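Local coordinates for protein SorB (Sorangium cellulosum, PDB 6B2V) that forms, as the pyran synthase domain of module nine in the sorangicin polyketide assembly line, a pyran ring in the growing antibiotic chain, at residues A[32-37]-A[42-47]. Numbering follows the deposited sequence.
Sequences HREVAD and RAFAAV
E34 and R42 meet in a side-on salt bridge on the side of the contact nearer solvent. R42 presents NE and NH2 to the two carboxylate oxygens, with NH2 2.7 Å from E34 OE1 and NE 2.8 Å from E34 OE2; both oxygens are approached on their syn sides, and the carboxylate and guanidinium planes lie only 16° apart. A bend at chi3 (68°) turns the R42 chain back toward E34, whose CG, anti to the backbone N, lies over one face of the F44 ring. F44 itself is buried, and its side chain also touches A74 and A77 of helix 64-77. The face bearing V35, A43 and A45 is the close-packed part: both alanines are buried, and V35 CG1 reaches A43 CB at 3.8 Å. The two segments form the beta hairpin of strands 33-35 and 41-48, in the predicted N-terminal hotdog fold of this dehydratase-like domain, and strand 101-110 pairs with the other side of strand 41-48. A classic beta bulge lies at the start of the pairing, H32 N and R33 N both donating to A45 O, while A45 N returns a bond to R33 O at 2.9 Å. Beside it, A46 CB makes a CH-pi contact over the centre of the H32 imidazole, 3.6 Å from the centroid, and NE2 of that ring bonds to P29 O. Toward the turn, V35 N still reaches A43 O at 2.8 Å, but a water replaces the return bond, accepting from A43 N and donating to V35 O and E34 OE2. Exposed R33 runs out extended from CG to NE; its NH1 lies 4.0 Å from V47 CG2, and NH2 makes a long, weak ion pair with E102.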
loop_
_atom_site.group_PDB
_atom_site.type_symbol
_atom_site.label_atom_id
_atom_site.label_comp_id
_atom_site.label_asym_id
_atom_site.label_seq_id
_atom_site.Cartn_x
_atom_site.Cartn_y
_atom_site.Cartn_z
ATOM N N HIS A 32 11.783 -8.655 -12.598
ATOM C CA HIS A 32 12.481 -8.855 -13.853
ATOM C C HIS A 32 12.907 -10.266 -14.230
ATOM O O HIS A 32 12.943 -10.588 -15.375
ATOM C CB HIS A 32 13.675 -7.930 -13.923
ATOM C CG HIS A 32 13.353 -6.495 -13.688
ATOM N ND1 HIS A 32 14.304 -5.555 -13.405
ATOM C CD2 HIS A 32 12.179 -5.839 -13.718
ATOM C CE1 HIS A 32 13.730 -4.384 -13.254
ATOM N NE2 HIS A 32 12.436 -4.530 -13.438
ATOM N N ARG A 33 13.265 -11.092 -13.259
ATOM C CA ARG A 33 13.699 -12.437 -13.607
ATOM C C ARG A 33 13.452 -13.410 -12.472
ATOM O O ARG A 33 13.302 -13.017 -11.316
ATOM C CB ARG A 33 15.138 -12.410 -14.129
ATOM C CG ARG A 33 16.169 -12.007 -13.088
ATOM C CD ARG A 33 17.559 -11.908 -13.697
ATOM N NE ARG A 33 18.571 -11.565 -12.699
ATOM C CZ ARG A 33 18.831 -10.327 -12.292
ATOM N NH1 ARG A 33 18.153 -9.305 -12.796
ATOM N NH2 ARG A 33 19.768 -10.109 -11.379
ATOM N N GLU A 34 13.409 -14.690 -12.819
ATOM C CA GLU A 34 13.302 -15.734 -11.831
ATOM C C GLU A 34 14.734 -16.157 -11.491
ATOM O O GLU A 34 15.558 -16.235 -12.339
ATOM C CB GLU A 34 12.430 -16.918 -12.257
ATOM C CG GLU A 34 12.344 -17.972 -11.170
ATOM C CD GLU A 34 11.196 -18.931 -11.249
ATOM O OE1 GLU A 34 10.419 -18.874 -12.164
ATOM O OE2 GLU A 34 11.092 -19.713 -10.355
ATOM N N VAL A 35 14.954 -16.442 -10.229
ATOM C CA VAL A 35 16.234 -16.781 -9.727
ATOM C C VAL A 35 16.205 -18.119 -9.003
ATOM O O VAL A 35 15.250 -18.476 -8.414
ATOM C CB VAL A 35 16.677 -15.588 -8.900
ATOM C CG1 VAL A 35 17.063 -15.874 -7.504
ATOM C CG2 VAL A 35 17.604 -14.717 -9.673
ATOM N N ALA A 36 17.276 -18.878 -9.123
ATOM C CA ALA A 36 17.298 -20.204 -8.547
ATOM C C ALA A 36 17.295 -20.287 -7.040
ATOM O O ALA A 36 17.931 -19.529 -6.392
ATOM C CB ALA A 36 18.426 -21.020 -9.141
ATOM N N ASP A 37 16.536 -21.240 -6.540
ATOM C CA ASP A 37 16.358 -21.538 -5.145
ATOM C C ASP A 37 16.041 -23.030 -4.962
ATOM O O ASP A 37 15.751 -23.738 -5.899
ATOM C CB ASP A 37 15.245 -20.700 -4.537
ATOM C CG ASP A 37 15.550 -20.255 -3.147
ATOM O OD1 ASP A 37 16.570 -20.601 -2.603
ATOM O OD2 ASP A 37 14.766 -19.525 -2.577
ATOM N N ARG A 42 10.548 -20.433 -4.498
ATOM C CA ARG A 42 10.755 -19.778 -5.753
ATOM C C ARG A 42 11.142 -18.348 -5.438
ATOM O O ARG A 42 10.628 -17.774 -4.558
ATOM C CB ARG A 42 9.531 -19.869 -6.621
ATOM C CG ARG A 42 9.382 -21.279 -7.145
ATOM C CD ARG A 42 8.344 -21.438 -8.196
ATOM N NE ARG A 42 8.649 -20.799 -9.446
ATOM C CZ ARG A 42 7.811 -20.804 -10.464
ATOM N NH1 ARG A 42 6.669 -21.426 -10.354
ATOM N NH2 ARG A 42 8.094 -20.194 -11.569
ATOM N N ALA A 43 12.063 -17.827 -6.201
ATOM C CA ALA A 43 12.627 -16.526 -5.975
ATOM C C ALA A 43 12.678 -15.735 -7.242
ATOM O O ALA A 43 12.895 -16.255 -8.283
ATOM C CB ALA A 43 14.029 -16.676 -5.385
ATOM N N PHE A 44 12.429 -14.442 -7.117
ATOM C CA PHE A 44 12.437 -13.510 -8.216
ATOM C C PHE A 44 13.222 -12.270 -7.871
ATOM O O PHE A 44 13.334 -11.954 -6.748
ATOM C CB PHE A 44 11.018 -13.102 -8.634
ATOM C CG PHE A 44 10.178 -14.249 -9.050
ATOM C CD1 PHE A 44 9.591 -15.012 -8.120
ATOM C CD2 PHE A 44 10.008 -14.554 -10.356
ATOM C CE1 PHE A 44 8.841 -16.089 -8.456
ATOM C CE2 PHE A 44 9.253 -15.626 -10.713
ATOM C CZ PHE A 44 8.669 -16.392 -9.762
ATOM N N ALA A 45 13.746 -11.601 -8.879
ATOM C CA ALA A 45 14.560 -10.443 -8.684
ATOM C C ALA A 45 14.351 -9.333 -9.687
ATOM O O ALA A 45 13.841 -9.558 -10.717
ATOM C CB ALA A 45 16.013 -10.869 -8.670
ATOM N N ALA A 46 14.706 -8.123 -9.280
ATOM C CA ALA A 46 14.698 -6.946 -10.094
ATOM C C ALA A 46 15.822 -6.011 -9.671
ATOM O O ALA A 46 16.156 -5.944 -8.562
ATOM C CB ALA A 46 13.353 -6.225 -10.000
ATOM N N VAL A 47 16.363 -5.276 -10.610
ATOM C CA VAL A 47 17.376 -4.294 -10.335
ATOM C C VAL A 47 16.826 -2.909 -10.643
ATOM O O VAL A 47 16.307 -2.717 -11.656
ATOM C CB VAL A 47 18.601 -4.496 -11.231
ATOM C CG1 VAL A 47 19.607 -3.423 -10.977
ATOM C CG2 VAL A 47 19.196 -5.850 -10.968
HETATM O O HOH W 1 12.902 -19.867 -8.169
#